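Local coordinates for fructooligosaccharide ABC transporter substrate-binding protein FusA (Streptococcus pneumoniae, PDB 5G5Y) that captures short- and long-chain fructooligosaccharides, with a preference for tetrasaccharides and larger, and serves the FusABC-MsmK ABC transporter that imports them, at residues Asp57-Ile62 against Val311-Asn316; Ser134-Ala139 against Ala298-Met303; Phe426-Asp431 against Gln483-Gln488. All blocks are in the same frame, centred on the assembly; numbering follows the deposited sequence.

Contact 1: Asp57-Ile62 against Val311-Asn316; sequences DLPDAI and VITSVN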
ATOM      1  N   ASP A  57      30.390  13.399   2.171  1.00 32.07           N
ATOM      2  CA  ASP A  57      30.707  12.150   2.860  1.00 33.39           C
ATOM      3  C   ASP A  57      29.801  11.018   2.294  1.00 30.99           C
ATOM      4  O   ASP A  57      28.891  10.531   2.981  1.00 29.90           O
ATOM      5  CB  ASP A  57      30.456  12.318   4.372  1.00 35.09           C
ATOM      6  CG  ASP A  57      30.809  11.076   5.182  1.00 38.29           C
ATOM      7  OD1 ASP A  57      31.755  10.335   4.808  1.00 37.59           O
ATOM      8  OD2 ASP A  57      30.130  10.851   6.203  1.00 39.02           O
ATOM      9  N   LEU A  58      30.066  10.616   1.046  1.00 28.93           N
ATOM     10  CA  LEU A  58      29.222   9.645   0.351  1.00 26.12           C
ATOM     11  C   LEU A  58      29.756   8.232   0.579  1.00 25.09           C
ATOM     12  O   LEU A  58      30.977   8.000   0.572  1.00 23.08           O
ATOM     13  CB  LEU A  58      29.144   9.931  -1.148  1.00 26.59           C
ATOM     14  CG  LEU A  58      28.447  11.233  -1.609  1.00 28.10           C
ATOM     15  CD1 LEU A  58      28.496  11.390  -3.124  1.00 28.23           C
ATOM     16  CD2 LEU A  58      27.007  11.269  -1.140  1.00 28.27           C
ATOM     17  N   PRO A  59      28.830   7.265   0.773  1.00 21.27           N
ATOM     18  CA  PRO A  59      29.212   5.863   0.798  1.00 20.72           C
ATOM     19  C   PRO A  59      29.326   5.348  -0.642  1.00 19.09           C
ATOM     20  O   PRO A  59      29.092   6.102  -1.571  1.00 19.57           O
ATOM     21  CB  PRO A  59      28.019   5.223   1.514  1.00 20.07           C
ATOM     22  CG  PRO A  59      26.862   6.007   1.053  1.00 19.90           C
ATOM     23  CD  PRO A  59      27.377   7.431   0.964  1.00 20.89           C
ATOM     24  N   ASP A  60      29.624   4.068  -0.813  1.00 20.42           N
ATOM     25  CA  ASP A  60      29.621   3.447  -2.165  1.00 18.67           C
ATOM     26  C   ASP A  60      28.182   3.286  -2.696  1.00 17.55           C
ATOM     27  O   ASP A  60      27.952   3.314  -3.911  1.00 15.41           O
ATOM     28  CB  ASP A  60      30.318   2.104  -2.125  1.00 19.37           C
ATOM     29  CG  ASP A  60      31.795   2.224  -1.893  1.00 22.01           C
ATOM     30  OD1 ASP A  60      32.401   3.085  -2.573  1.00 23.83           O
ATOM     31  OD2 ASP A  60      32.340   1.453  -1.048  1.00 20.99           O
ATOM     32  N   ALA A  61      27.229   3.131  -1.769  1.00 16.57           N
ATOM     33  CA  ALA A  61      25.798   2.953  -2.083  1.00 15.90           C
ATOM     34  C   ALA A  61      24.959   3.281  -0.870  1.00 16.33           C
ATOM     35  O   ALA A  61      25.460   3.254   0.259  1.00 15.81           O
ATOM     36  CB  ALA A  61      25.521   1.531  -2.502  1.00 16.40           C
ATOM     37  N   ILE A  62      23.679   3.615  -1.101  1.00 15.57           N
ATOM     38  CA  ILE A  62      22.733   3.874  -0.013  1.00 15.64           C
ATOM     39  C   ILE A  62      21.717   2.730  -0.118  1.00 15.68           C
ATOM     40  O   ILE A  62      21.017   2.620  -1.125  1.00 15.92           O
ATOM     41  CB  ILE A  62      22.061   5.242  -0.169  1.00 17.45           C
ATOM     42  CG1 ILE A  62      23.115   6.358  -0.199  1.00 17.98           C
ATOM     43  CG2 ILE A  62      21.037   5.476   0.947  1.00 17.82           C
ATOM     44  CD1 ILE A  62      22.541   7.733  -0.541  1.00 19.66           C
ATOM     45  N   VAL A 311      20.545   2.945  -4.206  1.00 14.07           N
ATOM     46  CA  VAL A 311      21.179   3.733  -5.250  1.00 14.52           C
ATOM     47  C   VAL A 311      22.712   3.574  -5.143  1.00 14.82           C
ATOM     48  O   VAL A 311      23.244   3.254  -4.091  1.00 13.97           O
ATOM     49  CB  VAL A 311      20.824   5.214  -5.176  1.00 14.64           C
ATOM     50  CG1 VAL A 311      19.344   5.457  -5.451  1.00 14.63           C
ATOM     51  CG2 VAL A 311      21.200   5.835  -3.836  1.00 14.42           C
ATOM     52  N   ILE A 312      23.402   3.789  -6.249  1.00 15.54           N
ATOM     53  CA  ILE A 312      24.846   3.683  -6.285  1.00 15.30           C
ATOM     54  C   ILE A 312      25.381   5.096  -6.491  1.00 15.75           C
ATOM     55  O   ILE A 312      24.937   5.816  -7.412  1.00 15.31           O
ATOM     56  CB  ILE A 312      25.280   2.749  -7.409  1.00 15.70           C
ATOM     57  CG1 ILE A 312      24.856   1.306  -7.078  1.00 15.44           C
ATOM     58  CG2 ILE A 312      26.807   2.871  -7.636  1.00 16.54           C
ATOM     59  CD1 ILE A 312      25.197   0.309  -8.186  1.00 15.80           C
ATOM     60  N   THR A 313      26.344   5.492  -5.659  1.00 17.05           N
ATOM     61  CA  THR A 313      26.851   6.865  -5.721  1.00 19.36           C
ATOM     62  C   THR A 313      27.942   7.037  -6.746  1.00 19.16           C
ATOM     63  O   THR A 313      28.596   6.061  -7.175  1.00 18.98           O
ATOM     64  CB  THR A 313      27.432   7.350  -4.394  1.00 19.53           C
ATOM     65  OG1 THR A 313      28.617   6.606  -4.126  1.00 21.88           O
ATOM     66  CG2 THR A 313      26.451   7.164  -3.286  1.00 20.61           C
ATOM     67  N   SER A 314      28.187   8.301  -7.074  1.00 20.83           N
ATOM     68  CA  SER A 314      29.273   8.660  -7.998  1.00 23.99           C
ATOM     69  C   SER A 314      30.693   8.413  -7.490  1.00 23.92           C
ATOM     70  O   SER A 314      31.624   8.557  -8.297  1.00 24.55           O
ATOM     71  CB  SER A 314      29.165  10.143  -8.379  1.00 25.77           C
ATOM     72  OG  SER A 314      29.333  10.920  -7.218  1.00 25.15           O
ATOM     73  N   VAL A 315      30.872   8.072  -6.201  1.00 21.81           N
ATOM     74  CA  VAL A 315      32.209   7.766  -5.643  1.00 22.89           C
ATOM     75  C   VAL A 315      32.550   6.295  -5.635  1.00 22.00           C
ATOM     76  O   VAL A 315      33.640   5.920  -5.238  1.00 23.05           O
ATOM     77  CB  VAL A 315      32.451   8.358  -4.222  1.00 24.02           C
ATOM     78  CG1 VAL A 315      32.306   9.883  -4.242  1.00 24.42           C
ATOM     79  CG2 VAL A 315      31.567   7.734  -3.151  1.00 23.59           C
ATOM     80  N   ASN A 316      31.611   5.447  -6.052  1.00 20.11           N
ATOM     81  CA  ASN A 316      31.820   4.026  -6.047  1.00 19.49           C
ATOM     82  C   ASN A 316      32.807   3.625  -7.148  1.00 20.74           C
ATOM     83  O   ASN A 316      32.571   3.942  -8.303  1.00 22.59           O
ATOM     84  CB  ASN A 316      30.458   3.351  -6.275  1.00 18.57           C
ATOM     85  CG  ASN A 316      30.515   1.873  -6.086  1.00 17.87           C
ATOM     86  OD1 ASN A 316      31.503   1.207  -6.488  1.00 18.25           O
ATOM     87  ND2 ASN A 316      29.468   1.327  -5.476  1.00 16.53           N
TER

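Contact 2: Ser134-Ala139 against Ala298-Met303; sequences SVNDMA and ARTNGM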
ATOM      1  N   SER A 134      -5.649  -4.273  -3.711  1.00 13.11           N
ATOM      2  CA  SER A 134      -6.766  -3.868  -4.564  1.00 12.44           C
ATOM      3  C   SER A 134      -7.878  -3.131  -3.822  1.00 13.07           C
ATOM      4  O   SER A 134      -8.524  -2.253  -4.408  1.00 12.25           O
ATOM      5  CB  SER A 134      -7.346  -5.072  -5.313  1.00 12.68           C
ATOM      6  OG  SER A 134      -6.415  -5.603  -6.250  1.00 12.43           O
ATOM      7  N   VAL A 135      -8.106  -3.513  -2.556  1.00 13.03           N
ATOM      8  CA  VAL A 135      -9.085  -2.842  -1.676  1.00 13.58           C
ATOM      9  C   VAL A 135      -8.346  -2.605  -0.393  1.00 14.01           C
ATOM     10  O   VAL A 135      -7.757  -3.553   0.148  1.00 15.02           O
ATOM     11  CB  VAL A 135     -10.316  -3.734  -1.414  1.00 13.81           C
ATOM     12  CG1 VAL A 135     -11.328  -3.108  -0.428  1.00 14.98           C
ATOM     13  CG2 VAL A 135     -11.024  -3.956  -2.724  1.00 15.92           C
ATOM     14  N   ASN A 136      -8.329  -1.362   0.072  1.00 14.41           N
ATOM     15  CA  ASN A 136      -7.665  -1.024   1.333  1.00 14.25           C
ATOM     16  C   ASN A 136      -8.659  -0.863   2.492  1.00 15.42           C
ATOM     17  O   ASN A 136      -8.438  -1.424   3.575  1.00 16.09           O
ATOM     18  CB  ASN A 136      -6.731   0.174   1.163  1.00 15.03           C
ATOM     19  CG  ASN A 136      -7.465   1.483   0.832  1.00 15.07           C
ATOM     20  OD1 ASN A 136      -8.388   1.522   0.039  1.00 15.80           O
ATOM     21  ND2 ASN A 136      -7.023   2.552   1.424  1.00 17.26           N
ATOM     22  N   ASP A 137      -9.764  -0.160   2.239  1.00 14.96           N
ATOM     23  CA  ASP A 137     -10.755   0.159   3.252  1.00 15.35           C
ATOM     24  C   ASP A 137     -11.973  -0.776   3.234  1.00 15.58           C
ATOM     25  O   ASP A 137     -13.086  -0.362   2.920  1.00 16.65           O
ATOM     26  CB  ASP A 137     -11.197   1.625   3.159  1.00 15.50           C
ATOM     27  CG  ASP A 137     -11.947   1.956   1.887  1.00 16.31           C
ATOM     28  OD1 ASP A 137     -11.582   1.464   0.805  1.00 16.42           O
ATOM     29  OD2 ASP A 137     -12.943   2.726   1.981  1.00 17.98           O
ATOM     30  N   MET A 138     -11.747  -2.027   3.607  1.00 14.82           N
ATOM     31  CA  MET A 138     -12.795  -3.048   3.614  1.00 14.78           C
ATOM     32  C   MET A 138     -13.864  -2.673   4.643  1.00 14.90           C
ATOM     33  O   MET A 138     -13.536  -2.110   5.696  1.00 13.73           O
ATOM     34  CB  MET A 138     -12.230  -4.431   3.961  1.00 15.36           C
ATOM     35  CG  MET A 138     -11.276  -4.967   2.952  1.00 16.32           C
ATOM     36  SD  MET A 138     -10.547  -6.581   3.304  1.00 17.28           S
ATOM     37  CE  MET A 138     -11.962  -7.616   3.629  1.00 16.04           C
ATOM     38  N   ALA A 139     -15.124  -2.967   4.306  1.00 14.32           N
ATOM     39  CA  ALA A 139     -16.268  -2.746   5.216  1.00 14.72           C
ATOM     40  C   ALA A 139     -16.535  -4.051   5.969  1.00 14.61           C
ATOM     41  O   ALA A 139     -16.484  -5.135   5.364  1.00 15.49           O
ATOM     42  CB  ALA A 139     -17.485  -2.307   4.447  1.00 14.87           C
ATOM     43  N   ALA A 298     -14.234  -0.550  -7.085  1.00 11.52           N
ATOM     44  CA  ALA A 298     -13.213   0.296  -7.702  1.00 11.67           C
ATOM     45  C   ALA A 298     -11.865  -0.235  -7.211  1.00 11.87           C
ATOM     46  O   ALA A 298     -11.679  -0.557  -6.015  1.00 13.18           O
ATOM     47  CB  ALA A 298     -13.389   1.714  -7.301  1.00 11.56           C
ATOM     48  N   ARG A 299     -10.932  -0.386  -8.140  1.00 12.02           N
ATOM     49  CA  ARG A 299      -9.583  -0.788  -7.760  1.00 12.03           C
ATOM     50  C   ARG A 299      -8.822   0.419  -7.239  1.00 11.95           C
ATOM     51  O   ARG A 299      -8.913   1.533  -7.809  1.00 12.00           O
ATOM     52  CB  ARG A 299      -8.873  -1.362  -8.949  1.00 12.81           C
ATOM     53  CG  ARG A 299      -9.496  -2.631  -9.404  1.00 13.35           C
ATOM     54  CD  ARG A 299      -8.871  -3.129 -10.695  1.00 13.57           C
ATOM     55  NE  ARG A 299      -7.498  -3.540 -10.486  1.00 12.39           N
ATOM     56  CZ  ARG A 299      -6.682  -4.015 -11.424  1.00 12.44           C
ATOM     57  NH1 ARG A 299      -7.036  -4.152 -12.714  1.00 12.12           N
ATOM     58  NH2 ARG A 299      -5.449  -4.365 -11.061  1.00 12.69           N
ATOM     59  N   THR A 300      -8.094   0.228  -6.152  1.00 11.44           N
ATOM     60  CA  THR A 300      -7.102   1.242  -5.747  1.00 12.31           C
ATOM     61  C   THR A 300      -5.947   1.185  -6.760  1.00 12.32           C
ATOM     62  O   THR A 300      -5.907   0.276  -7.608  1.00 11.60           O
ATOM     63  CB  THR A 300      -6.435   0.973  -4.360  1.00 12.84           C
ATOM     64  OG1 THR A 300      -5.553  -0.160  -4.458  1.00 13.86           O
ATOM     65  CG2 THR A 300      -7.470   0.759  -3.286  1.00 13.89           C
ATOM     66  N   ASN A 301      -5.010   2.137  -6.620  1.00 12.67           N
ATOM     67  CA  ASN A 301      -3.776   2.110  -7.377  1.00 13.29           C
ATOM     68  C   ASN A 301      -2.578   1.626  -6.547  1.00 13.48           C
ATOM     69  O   ASN A 301      -1.438   1.740  -6.972  1.00 14.19           O
ATOM     70  CB  ASN A 301      -3.525   3.461  -8.039  1.00 12.83           C
ATOM     71  CG  ASN A 301      -4.700   3.909  -8.878  1.00 12.78           C
ATOM     72  OD1 ASN A 301      -5.205   3.131  -9.705  1.00 12.26           O
ATOM     73  ND2 ASN A 301      -5.183   5.109  -8.648  1.00 11.63           N
ATOM     74  N   GLY A 302      -2.862   0.990  -5.425  1.00 13.24           N
ATOM     75  CA  GLY A 302      -1.830   0.445  -4.570  1.00 14.18           C
ATOM     76  C   GLY A 302      -1.042  -0.653  -5.236  1.00 14.00           C
ATOM     77  O   GLY A 302      -1.582  -1.420  -6.043  1.00 13.82           O
ATOM     78  N   MET A 303       0.235  -0.745  -4.886  1.00 16.53           N
ATOM     79  CA  MET A 303       1.096  -1.781  -5.466  1.00 17.68           C
ATOM     80  C   MET A 303       2.241  -2.036  -4.500  1.00 17.25           C
ATOM     81  O   MET A 303       2.777  -1.082  -3.929  1.00 17.98           O
ATOM     82  CB  MET A 303       1.640  -1.313  -6.817  1.00 21.13           C
ATOM     83  CG  MET A 303       2.163  -2.452  -7.689  1.00 24.75           C
ATOM     84  SD  MET A 303       3.251  -1.934  -9.048  1.00 26.40           S
ATOM     85  CE  MET A 303       3.145  -3.397 -10.053  1.00 27.27           C
TER
HETATM   86  O   HOH W   1      -5.757  -3.845  -8.184  1.00 15.71           O

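Contact 3: Phe426-Asp431 against Gln483-Gln488; sequences FMTQED and QKYYDQ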
ATOM      1  N   PHE A 426       7.204   6.783 -13.321  1.00 19.05           N
ATOM      2  CA  PHE A 426       8.230   7.732 -12.968  1.00 18.74           C
ATOM      3  C   PHE A 426       8.131   8.984 -13.875  1.00 18.31           C
ATOM      4  O   PHE A 426       8.438   8.923 -15.046  1.00 18.41           O
ATOM      5  CB  PHE A 426       9.606   7.042 -13.193  1.00 19.83           C
ATOM      6  CG  PHE A 426      10.756   7.663 -12.479  1.00 20.32           C
ATOM      7  CD1 PHE A 426      10.715   8.923 -11.922  1.00 22.30           C
ATOM      8  CD2 PHE A 426      11.959   6.937 -12.389  1.00 21.99           C
ATOM      9  CE1 PHE A 426      11.818   9.445 -11.246  1.00 24.96           C
ATOM     10  CE2 PHE A 426      13.055   7.455 -11.729  1.00 21.92           C
ATOM     11  CZ  PHE A 426      12.996   8.698 -11.157  1.00 22.80           C
ATOM     12  N   MET A 427       7.730  10.114 -13.323  1.00 17.90           N
ATOM     13  CA  MET A 427       7.469  11.316 -14.099  1.00 17.87           C
ATOM     14  C   MET A 427       8.709  12.237 -14.130  1.00 19.02           C
ATOM     15  O   MET A 427       9.612  12.138 -13.299  1.00 19.22           O
ATOM     16  CB  MET A 427       6.276  12.090 -13.504  1.00 17.25           C
ATOM     17  CG  MET A 427       4.937  11.363 -13.602  1.00 17.48           C
ATOM     18  SD  MET A 427       3.573  12.431 -13.106  1.00 18.89           S
ATOM     19  CE  MET A 427       2.144  11.362 -13.311  1.00 24.01           C
ATOM     20  N   THR A 428       8.716  13.160 -15.076  1.00 19.10           N
ATOM     21  CA  THR A 428       9.744  14.195 -15.075  1.00 19.78           C
ATOM     22  C   THR A 428       9.634  15.080 -13.854  1.00 22.10           C
ATOM     23  O   THR A 428       8.565  15.178 -13.193  1.00 19.08           O
ATOM     24  CB  THR A 428       9.668  15.095 -16.304  1.00 19.64           C
ATOM     25  OG1 THR A 428       8.401  15.777 -16.335  1.00 19.62           O
ATOM     26  CG2 THR A 428       9.890  14.303 -17.554  1.00 20.83           C
ATOM     27  N   GLN A 429      10.729  15.800 -13.579  1.00 23.66           N
ATOM     28  CA  GLN A 429      10.738  16.731 -12.438  1.00 25.54           C
ATOM     29  C   GLN A 429       9.634  17.783 -12.586  1.00 22.94           C
ATOM     30  O   GLN A 429       8.903  18.050 -11.646  1.00 21.66           O
ATOM     31  CB  GLN A 429      12.140  17.380 -12.272  1.00 32.02           C
ATOM     32  CG  GLN A 429      12.416  17.971 -10.886  1.00 37.92           C
ATOM     33  CD  GLN A 429      13.854  17.707 -10.379  1.00 46.74           C
ATOM     34  OE1 GLN A 429      14.826  17.696 -11.149  1.00 43.07           O
ATOM     35  NE2 GLN A 429      13.978  17.457  -9.074  1.00 49.21           N
ATOM     36  N   GLU A 430       9.496  18.347 -13.783  1.00 21.33           N
ATOM     37  CA  GLU A 430       8.491  19.357 -14.069  1.00 24.31           C
ATOM     38  C   GLU A 430       7.065  18.857 -13.812  1.00 22.28           C
ATOM     39  O   GLU A 430       6.233  19.555 -13.226  1.00 20.86           O
ATOM     40  CB  GLU A 430       8.603  19.788 -15.527  1.00 30.67           C
ATOM     41  CG  GLU A 430       7.706  20.952 -15.900  1.00 38.34           C
ATOM     42  CD  GLU A 430       7.604  21.174 -17.407  1.00 46.36           C
ATOM     43  OE1 GLU A 430       8.054  20.307 -18.199  1.00 53.64           O
ATOM     44  OE2 GLU A 430       7.053  22.227 -17.797  1.00 53.15           O
ATOM     45  N   ASP A 431       6.789  17.664 -14.295  1.00 19.06           N
ATOM     46  CA  ASP A 431       5.482  17.047 -14.055  1.00 19.08           C
ATOM     47  C   ASP A 431       5.262  16.703 -12.593  1.00 18.21           C
ATOM     48  O   ASP A 431       4.170  16.964 -12.063  1.00 18.39           O
ATOM     49  CB  ASP A 431       5.241  15.858 -14.980  1.00 18.29           C
ATOM     50  CG  ASP A 431       4.987  16.293 -16.435  1.00 19.61           C
ATOM     51  OD1 ASP A 431       4.509  17.426 -16.650  1.00 22.08           O
ATOM     52  OD2 ASP A 431       5.255  15.520 -17.374  1.00 20.00           O
ATOM     53  N   GLN A 483      -2.955  11.092 -18.071  1.00 14.68           N
ATOM     54  CA  GLN A 483      -3.233  10.362 -19.299  1.00 15.13           C
ATOM     55  C   GLN A 483      -1.982  10.226 -20.143  1.00 15.80           C
ATOM     56  O   GLN A 483      -1.769   9.194 -20.747  1.00 15.21           O
ATOM     57  CB  GLN A 483      -4.349  11.060 -20.119  1.00 15.82           C
ATOM     58  CG  GLN A 483      -4.852  10.271 -21.285  1.00 16.16           C
ATOM     59  CD  GLN A 483      -5.645   9.057 -20.858  1.00 17.16           C
ATOM     60  OE1 GLN A 483      -6.667   9.190 -20.206  1.00 16.08           O
ATOM     61  NE2 GLN A 483      -5.213   7.872 -21.280  1.00 18.31           N
ATOM     62  N   LYS A 484      -1.159  11.277 -20.210  1.00 15.88           N
ATOM     63  CA  LYS A 484       0.076  11.201 -20.948  1.00 17.63           C
ATOM     64  C   LYS A 484       0.977  10.052 -20.462  1.00 16.10           C
ATOM     65  O   LYS A 484       1.464   9.242 -21.251  1.00 16.75           O
ATOM     66  CB  LYS A 484       0.808  12.549 -20.881  1.00 19.32           C
ATOM     67  CG  LYS A 484       2.159  12.618 -21.593  1.00 21.34           C
ATOM     68  CD  LYS A 484       2.790  14.005 -21.429  1.00 23.02           C
ATOM     69  CE  LYS A 484       3.399  14.186 -20.051  1.00 24.00           C
ATOM     70  NZ  LYS A 484       4.167  15.456 -19.912  1.00 24.71           N
ATOM     71  N   TYR A 485       1.214   9.992 -19.171  1.00 15.53           N
ATOM     72  CA  TYR A 485       2.034   8.919 -18.630  1.00 15.04           C
ATOM     73  C   TYR A 485       1.394   7.529 -18.766  1.00 14.33           C
ATOM     74  O   TYR A 485       2.112   6.550 -18.981  1.00 14.82           O
ATOM     75  CB  TYR A 485       2.435   9.215 -17.193  1.00 15.36           C
ATOM     76  CG  TYR A 485       3.490  10.282 -17.123  1.00 15.93           C
ATOM     77  CD1 TYR A 485       4.826   9.969 -17.359  1.00 16.58           C
ATOM     78  CD2 TYR A 485       3.154  11.614 -16.869  1.00 16.45           C
ATOM     79  CE1 TYR A 485       5.799  10.941 -17.333  1.00 17.97           C
ATOM     80  CE2 TYR A 485       4.127  12.593 -16.823  1.00 17.17           C
ATOM     81  CZ  TYR A 485       5.451  12.254 -17.078  1.00 17.52           C
ATOM     82  OH  TYR A 485       6.449  13.219 -17.065  1.00 18.93           O
ATOM     83  N   TYR A 486       0.069   7.457 -18.666  1.00 15.03           N
ATOM     84  CA  TYR A 486      -0.645   6.191 -18.868  1.00 15.10           C
ATOM     85  C   TYR A 486      -0.418   5.659 -20.281  1.00 16.85           C
ATOM     86  O   TYR A 486      -0.060   4.472 -20.475  1.00 15.98           O
ATOM     87  CB  TYR A 486      -2.139   6.328 -18.565  1.00 14.43           C
ATOM     88  CG  TYR A 486      -2.828   5.000 -18.708  1.00 13.48           C
ATOM     89  CD1 TYR A 486      -2.731   4.060 -17.709  1.00 15.16           C
ATOM     90  CD2 TYR A 486      -3.516   4.643 -19.870  1.00 13.99           C
ATOM     91  CE1 TYR A 486      -3.318   2.815 -17.821  1.00 14.49           C
ATOM     92  CE2 TYR A 486      -4.126   3.369 -19.989  1.00 15.46           C
ATOM     93  CZ  TYR A 486      -3.997   2.460 -18.942  1.00 15.21           C
ATOM     94  OH  TYR A 486      -4.525   1.162 -18.941  1.00 17.73           O
ATOM     95  N   ASP A 487      -0.589   6.551 -21.264  1.00 17.43           N
ATOM     96  CA  ASP A 487      -0.387   6.174 -22.655  1.00 19.44           C
ATOM     97  C   ASP A 487       1.063   5.757 -22.886  1.00 20.91           C
ATOM     98  O   ASP A 487       1.293   4.752 -23.539  1.00 21.89           O
ATOM     99  CB  ASP A 487      -0.799   7.295 -23.632  1.00 20.90           C
ATOM    100  CG  ASP A 487      -2.301   7.647 -23.544  1.00 22.20           C
ATOM    101  OD1 ASP A 487      -3.123   6.858 -23.002  1.00 22.84           O
ATOM    102  OD2 ASP A 487      -2.674   8.720 -24.037  1.00 24.79           O
ATOM    103  N   GLN A 488       2.031   6.502 -22.364  1.00 22.46           N
ATOM    104  CA  GLN A 488       3.440   6.102 -22.506  1.00 25.97           C
ATOM    105  C   GLN A 488       3.744   4.712 -21.883  1.00 25.75           C
ATOM    106  O   GLN A 488       4.460   3.892 -22.467  1.00 24.93           O
ATOM    107  CB  GLN A 488       4.366   7.151 -21.894  1.00 29.78           C
ATOM    108  CG  GLN A 488       4.474   8.432 -22.697  1.00 35.10           C
ATOM    109  CD  GLN A 488       5.267   9.540 -21.999  1.00 41.94           C
ATOM    110  OE1 GLN A 488       5.809   9.360 -20.896  1.00 46.04           O
ATOM    111  NE2 GLN A 488       5.329  10.708 -22.646  1.00 45.39           N
TER

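Contact 1: Asp57-Ile62 against Val311-Asn316
Thr313 holds OG1 between its backbone N and carbonyl carbon (chi1 68°), which aims the hydroxyl at Pro59, while Asn316, with CG opposite its own N (chi1 -171°), turns its amide to Asp60. The hydroxyl gives the shortest polar bond here, Thr313 OG1 to Pro59 O at 2.6 Å, lying in the carbonyl plane. One residue on, Asp60 O accepts twice, from Thr313 N at 3.2 Å and from Asn316 ND2 at 2.9 Å. The two donors stand on opposite faces of that carbonyl, each well out of its plane, and the oxygen is gripped from both sides. Ala61-Ile62 and Val311-Ile312 belong to a mixed sheet of an alpha/beta lobe of this solute-binding protein, in which strand 61-63 lies between strand 3-10 and an edge strand, 310-312. Strands 61-63 and 310-312 run antiparallel: Ala61 faces Ile312 in a non-hydrogen-bonded pair, and Ile62 and Val311 form a hydrogen-bonded pair, with Ile62 N to Val311 O at 3.0 Å and Val311 N to Ile62 O at 3.1 Å. On the face these two share, their side chains lie alongside each other, Ile62 CB meeting Val311 CG2 at 3.8 Å. Past the strand the chain folds into a type I turn, Thr313 to Asn316, and Val315 CG2 packs on Leu58 CB at 3.8 Å. Outside the two segments, Asp60 OD2 accepts from Lys6 N, and Asn316 OD1 from Asn318 N.

Contact 2: Ser134-Ala139 against Ala298-Met303
Ser134 OG, a hydroxyl with several polar partners, meets a water 2.7 Å away that donates to it, and the same water accepts from Arg299 NE at 2.9 Å. The solvent molecule sits in plane at the edge of the Arg299 guanidinium, and bridges two side chains that do not touch. The hydroxyl of Ser134 also bonds to the carbonyls of Lys129 and Ser131, while Arg299 NH1 turns to Asn418 O, and both ends of the bridge are thus also held by backbone carbonyls. The direct link is made by backbone: Thr300 N donates to Ser134 O at 3.1 Å, almost perfectly straight at 177°, though the donor is tilted from the carbonyl plane. Here a loop between strands 282-284 and 305-306 passes the segment that leads into strand 138-142, a member of a mixed sheet, and the crossing lies close to the substrate-binding region. Asn136 is neighbour to Asn191 and Trp270, both of which bind substrate, and a glycerol molecule lies beside Thr300. In Thr300 the hydroxyl sits between the backbone N and the carbonyl carbon (chi1 71°), where it accepts from Gly302 N at 3.1 Å in an ST turn and also bonds to His133 O. The same rotation brings the methyl, CG2, closest among its side-chain atoms: it lies 3.4 Å from Ser134 O and 3.5 Å from Asn136 OD1, the side chains of Asn136 and Thr300 crossing at a slant.

Contact 3: Phe426-Asp431 against Gln483-Gln488
Hydrogen bonds converge on the Tyr485 hydroxyl, which donates to Asp431 OD2 at 2.6 Å and accepts from Thr428 N at 3.0 Å, the latter nearly straight at 173°. Asp431 spends its anti lone pair on the tyrosine, and its carboxylate stands almost perpendicular to the ring, at the ring's edge. Charge adds a second grip on the same oxygen: Lys484 NZ forms a salt bridge with Asp431 OD2 at 2.8 Å, arriving on the syn side, while Lys434 pairs with Asp431 OD1. This is where helix 429-455 starts, against helix 475-492 near the C-terminus. Thr428 is the N-cap, its OG1 accepting from Asp431 N at 3.2 Å, so the tyrosine, the cap residue and the aspartate of the first turn are joined together. Contacts of the ring face are the third kind. Met427 lays CG over the centre of the Tyr485 ring, a CH-pi contact 3.5 Å from the centroid and 11° off the normal. Its chain, extended beyond CG, carries SD obliquely past the ring in a Met-aromatic contact and brings CE to 3.7 Å from Tyr485 CD2. Ile481 of helix 475-492 also touches Met427 and Asp431.

How the contacts relate
The three contacts show how the means of joining distant segments change with their place in the fold. The centre of contact 2 lies about 9 Å from the centre of the chain and the contact is only partly buried, yet contacts 1 and 3, whose centres are about 29 and 21 Å from it, are the buried ones. No two of them hold the same strands or helices: contact 1 extends a sheet, contact 2 lays loop against loop near the sugar site, and contact 3 joins two helices away from the sugar- and metal-binding residues. Strand pairing and side chains reaching backbone carbonyls make the first, a lone backbone bond and a water the second, and charge with an aromatic face the third.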